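Local atomic coordinates of deseasin MCP-01 (PDB entry 3VV3), a protein that degrades collagen as a bacterial serine protease of the subtilisin family, here in the form of its calcium-binding catalytic domain. Residues A[135-140]-A[150-155]; A[154-159]-A[164-169]. All blocks are in the same frame, centred on the assembly; numbering follows the deposited sequence.

How the contacts relate
From the N terminus, the chain leaves strand 131-136, passes through the loop after it and enters helix 146-161, where contact 1 (135-140 with 150-155) closes the strand-to-helix connection. Contact 2 (154-159 with 164-169) follows at once, closing the short turn that takes the end of the same helix back into strand 166-171. The two follow one another, sharing Asp154 and Tyr155, and neither nests within nor crosses the other. They also touch, as Met156 CE lies 3.8 Å from Cys135 N. Together they hold one helix against two parallel strands of the central sheet, between which strand 45-50 is inserted, making a beta-alpha-beta crossover.

Contact 1. Residues A[135-140]-A[150-155]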
# COMPACT_ATOMS: atom_id res chain seq x y z
N CYS A 135 9.81 -12.82 10.17
CA CYS A 135 8.63 -13.60 10.50
C CYS A 135 7.50 -13.13 9.60
O CYS A 135 7.09 -11.97 9.64
CB CYS A 135 8.24 -13.48 11.97
SG CYS A 135 6.84 -14.56 12.42
N LYS A 136 7.03 -14.05 8.77
CA LYS A 136 5.97 -13.79 7.81
C LYS A 136 4.63 -14.12 8.45
O LYS A 136 4.35 -15.29 8.73
CB LYS A 136 6.20 -14.67 6.57
CG LYS A 136 5.06 -14.66 5.55
CD LYS A 136 5.45 -15.49 4.32
CE LYS A 136 4.34 -15.45 3.27
NZ LYS A 136 4.10 -14.04 2.80
N PHE A 137 3.81 -13.10 8.73
CA PHE A 137 2.46 -13.33 9.23
C PHE A 137 1.40 -12.84 8.23
O PHE A 137 0.21 -13.05 8.44
CB PHE A 137 2.22 -12.72 10.63
CG PHE A 137 1.88 -11.25 10.61
CD1 PHE A 137 2.86 -10.30 10.35
CD2 PHE A 137 0.59 -10.82 10.87
CE1 PHE A 137 2.55 -8.93 10.34
CE2 PHE A 137 0.27 -9.46 10.87
CZ PHE A 137 1.25 -8.52 10.60
N LEU A 138 1.85 -12.20 7.16
CA LEU A 138 0.96 -11.75 6.09
C LEU A 138 1.21 -12.56 4.83
O LEU A 138 2.35 -12.68 4.38
CB LEU A 138 1.18 -10.27 5.79
CG LEU A 138 0.83 -9.36 6.97
CD1 LEU A 138 1.33 -7.94 6.73
CD2 LEU A 138 -0.68 -9.38 7.23
N ALA A 139 0.14 -13.10 4.26
CA ALA A 139 0.26 -13.99 3.11
C ALA A 139 0.45 -13.21 1.82
O ALA A 139 0.39 -11.98 1.81
CB ALA A 139 -0.98 -14.87 3.00
N ALA A 140 0.66 -13.94 0.72
CA ALA A 140 0.83 -13.33 -0.59
C ALA A 140 -0.36 -12.45 -0.96
O ALA A 140 -0.21 -11.47 -1.71
CB ALA A 140 1.04 -14.40 -1.64
N ILE A 150 1.19 -11.98 16.90
CA ILE A 150 1.64 -12.40 18.23
C ILE A 150 2.61 -13.59 18.17
O ILE A 150 3.62 -13.63 18.88
CB ILE A 150 0.44 -12.68 19.17
CG1 ILE A 150 -0.27 -11.37 19.52
CG2 ILE A 150 0.90 -13.38 20.43
CD1 ILE A 150 -1.64 -11.58 20.17
N LYS A 151 2.32 -14.56 17.30
CA LYS A 151 3.25 -15.67 17.11
C LYS A 151 4.62 -15.14 16.70
O LYS A 151 5.64 -15.65 17.15
CB LYS A 151 2.72 -16.67 16.07
CG LYS A 151 1.54 -17.48 16.56
CD LYS A 151 0.96 -18.36 15.44
CE LYS A 151 1.84 -19.55 15.11
NZ LYS A 151 1.18 -20.42 14.08
N CYS A 152 4.64 -14.13 15.84
CA CYS A 152 5.89 -13.52 15.40
C CYS A 152 6.64 -12.85 16.55
O CYS A 152 7.84 -13.05 16.72
CB CYS A 152 5.64 -12.49 14.29
SG CYS A 152 5.30 -13.26 12.69
N ILE A 153 5.93 -12.05 17.33
CA ILE A 153 6.56 -11.37 18.46
C ILE A 153 7.11 -12.38 19.46
O ILE A 153 8.26 -12.27 19.88
CB ILE A 153 5.60 -10.37 19.13
CG1 ILE A 153 5.17 -9.30 18.12
CG2 ILE A 153 6.26 -9.73 20.36
CD1 ILE A 153 3.94 -8.50 18.53
N ASP A 154 6.30 -13.37 19.81
CA ASP A 154 6.76 -14.43 20.71
C ASP A 154 8.00 -15.14 20.17
O ASP A 154 8.93 -15.46 20.92
CB ASP A 154 5.65 -15.46 20.94
CG ASP A 154 4.49 -14.92 21.78
OD1 ASP A 154 4.57 -13.79 22.30
OD2 ASP A 154 3.48 -15.65 21.91
N TYR A 155 8.03 -15.39 18.86
CA TYR A 155 9.17 -16.06 18.24
C TYR A 155 10.44 -15.23 18.40
O TYR A 155 11.49 -15.75 18.78
CB TYR A 155 8.91 -16.32 16.75
CG TYR A 155 10.10 -16.81 15.95
CD1 TYR A 155 10.49 -18.14 16.00
CD2 TYR A 155 10.80 -15.96 15.09
CE1 TYR A 155 11.58 -18.61 15.26
CE2 TYR A 155 11.88 -16.42 14.34
CZ TYR A 155 12.26 -17.74 14.43
OH TYR A 155 13.32 -18.21 13.68
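Lys136, whose backbone N lies 4.4 Å from Cys152 SG, at the limit of contact, does its main work on the side turned away from the helix, where three oxygens grip its ammonium nitrogen. NZ donates to Leu138 O at 2.7 Å, in the carbonyl plane, and also reaches Thr51 O and Asp102 OD1, the last as a salt bridge. The bond to Leu138 O ties the side chain to the loop that follows the strand.

The cross-link to the helix is covalent. Cys135 SG and Cys152 SG form a disulfide of 2.0 Å with a chi3 of -75°, which leaves the two CA atoms 5.6 Å apart. The CB of Cys135 points toward the helix, and SG, anti to the backbone N (chi1 -176°), meets the sulfur of Cys152. Phe137 comes up alongside: its CB is 3.7 Å from Cys152 SG, and the same sulfur meets the ring obliquely, 5.5 Å from the centroid. With CG held between the backbone N and the carbonyl carbon (chi1 83°), the ring has Leu138 CG over the centre of one face, 3.7 Å above its plane. Trp173 meets it edge-to-face.

Phe137 also bonds through its backbone to Asp50, a member of the presumed Ser-His-Asp triad. The disulfide ties strand 131-136 to helix 146-161 in the first half of a beta-alpha-beta crossover of the subtilase fold, with Phe137 near what is probably the active site.

Contact 2. Residues A[154-159]-A[164-169]; sequences DYMVGL and VNLRVL
Met156 and Leu166 cross at about a right angle at the heart of the second half of a beta-alpha-beta crossover, where the last turns of helix 146-161 lie over strand 166-171. The axes of helix 154-159 and strand 166-169 run nearly antiparallel, at 157°, and approach to 8.6 Å at their closest. The methionine chain bends at chi2 (-72°), which sets SD against Leu166 CD1 at 3.7 Å. Leu169 CD2 lies along Met156 CB and CG, 3.6 Å from CG, and still reaches SD more loosely, the two side chains slanting past each other.

One turn on, Leu159 also slants across Leu166, with the two CD1 methyls 4.1 Å apart. Within the helix, Leu159 CG lies above one face of the Tyr155 ring, offset toward its rim. Val133 touches Met156, Tyr155 and Leu166, and Val45 touches Leu166 and Val164, so strand 45-50 and, beyond it, strand 131-136 add to the apolar layer between helix and sheet.

At the turn, Val164 closes in on the helix end. Its CG2 lies 3.9 Å from Leu159 CB, and its backbone N donates to Leu159 O at 3.0 Å, the donor tilted 33° from the carbonyl plane.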
# COMPACT_ATOMS: atom_id res chain seq x y z
N ASP A 154 6.30 -13.37 19.81
CA ASP A 154 6.76 -14.43 20.71
C ASP A 154 8.00 -15.14 20.17
O ASP A 154 8.93 -15.46 20.92
CB ASP A 154 5.65 -15.46 20.94
CG ASP A 154 4.49 -14.92 21.78
OD1 ASP A 154 4.57 -13.79 22.30
OD2 ASP A 154 3.48 -15.65 21.91
N TYR A 155 8.03 -15.39 18.86
CA TYR A 155 9.17 -16.06 18.24
C TYR A 155 10.44 -15.23 18.40
O TYR A 155 11.49 -15.75 18.78
CB TYR A 155 8.91 -16.32 16.75
CG TYR A 155 10.10 -16.81 15.95
CD1 TYR A 155 10.49 -18.14 16.00
CD2 TYR A 155 10.80 -15.96 15.09
CE1 TYR A 155 11.58 -18.61 15.26
CE2 TYR A 155 11.88 -16.42 14.34
CZ TYR A 155 12.26 -17.74 14.43
OH TYR A 155 13.32 -18.21 13.68
N MET A 156 10.32 -13.95 18.10
CA MET A 156 11.46 -13.03 18.20
C MET A 156 11.94 -12.91 19.65
O MET A 156 13.15 -12.88 19.91
CB MET A 156 11.07 -11.65 17.65
CG MET A 156 10.68 -11.66 16.17
SD MET A 156 12.10 -11.91 15.07
CE MET A 156 11.29 -11.83 13.47
N VAL A 157 11.00 -12.82 20.58
CA VAL A 157 11.36 -12.74 22.00
C VAL A 157 12.05 -14.02 22.43
O VAL A 157 13.03 -13.98 23.17
CB VAL A 157 10.13 -12.47 22.88
CG1 VAL A 157 10.51 -12.58 24.36
CG2 VAL A 157 9.55 -11.09 22.55
N GLY A 158 11.57 -15.15 21.92
CA GLY A 158 12.23 -16.43 22.15
C GLY A 158 13.69 -16.42 21.71
O GLY A 158 14.57 -16.88 22.44
N LEU A 159 13.96 -15.88 20.52
CA LEU A 159 15.33 -15.83 20.03
C LEU A 159 16.20 -14.99 20.98
O LEU A 159 17.31 -15.40 21.36
CB LEU A 159 15.38 -15.25 18.61
CG LEU A 159 14.78 -16.08 17.48
CD1 LEU A 159 14.92 -15.33 16.14
CD2 LEU A 159 15.47 -17.44 17.38
N VAL A 164 20.19 -14.64 21.29
CA VAL A 164 20.36 -13.95 20.01
C VAL A 164 20.34 -12.44 20.26
O VAL A 164 19.52 -11.96 21.02
CB VAL A 164 19.24 -14.33 19.01
CG1 VAL A 164 19.40 -13.51 17.72
CG2 VAL A 164 19.28 -15.83 18.70
N ASN A 165 21.27 -11.71 19.64
CA ASN A 165 21.40 -10.28 19.92
C ASN A 165 20.35 -9.45 19.18
O ASN A 165 20.68 -8.55 18.40
CB ASN A 165 22.81 -9.80 19.58
CG ASN A 165 23.08 -8.39 20.06
OD1 ASN A 165 22.54 -7.95 21.08
ND2 ASN A 165 23.92 -7.67 19.33
N LEU A 166 19.09 -9.76 19.46
CA LEU A 166 17.96 -9.16 18.75
C LEU A 166 17.23 -8.19 19.68
O LEU A 166 16.56 -8.61 20.61
CB LEU A 166 17.03 -10.29 18.31
CG LEU A 166 15.84 -9.99 17.39
CD1 LEU A 166 15.26 -11.32 16.93
CD2 LEU A 166 14.77 -9.17 18.11
N ARG A 167 17.38 -6.89 19.42
CA ARG A 167 16.79 -5.87 20.28
C ARG A 167 15.94 -4.85 19.53
O ARG A 167 15.53 -3.85 20.11
CB ARG A 167 17.88 -5.14 21.08
CG ARG A 167 18.60 -6.06 22.06
CD ARG A 167 19.44 -5.25 23.04
NE ARG A 167 18.62 -4.26 23.71
CZ ARG A 167 19.10 -3.19 24.34
NH1 ARG A 167 20.41 -2.98 24.40
NH2 ARG A 167 18.26 -2.33 24.91
N VAL A 168 15.67 -5.12 18.25
CA VAL A 168 14.85 -4.22 17.44
C VAL A 168 13.88 -5.01 16.59
O VAL A 168 14.27 -5.96 15.91
CB VAL A 168 15.71 -3.35 16.49
CG1 VAL A 168 14.80 -2.42 15.66
CG2 VAL A 168 16.75 -2.53 17.27
N LEU A 169 12.60 -4.63 16.64
CA LEU A 169 11.59 -5.20 15.77
C LEU A 169 11.00 -4.12 14.89
O LEU A 169 10.65 -3.03 15.36
CB LEU A 169 10.46 -5.84 16.59
CG LEU A 169 10.87 -7.05 17.41
CD1 LEU A 169 9.69 -7.52 18.25
CD2 LEU A 169 11.37 -8.15 16.47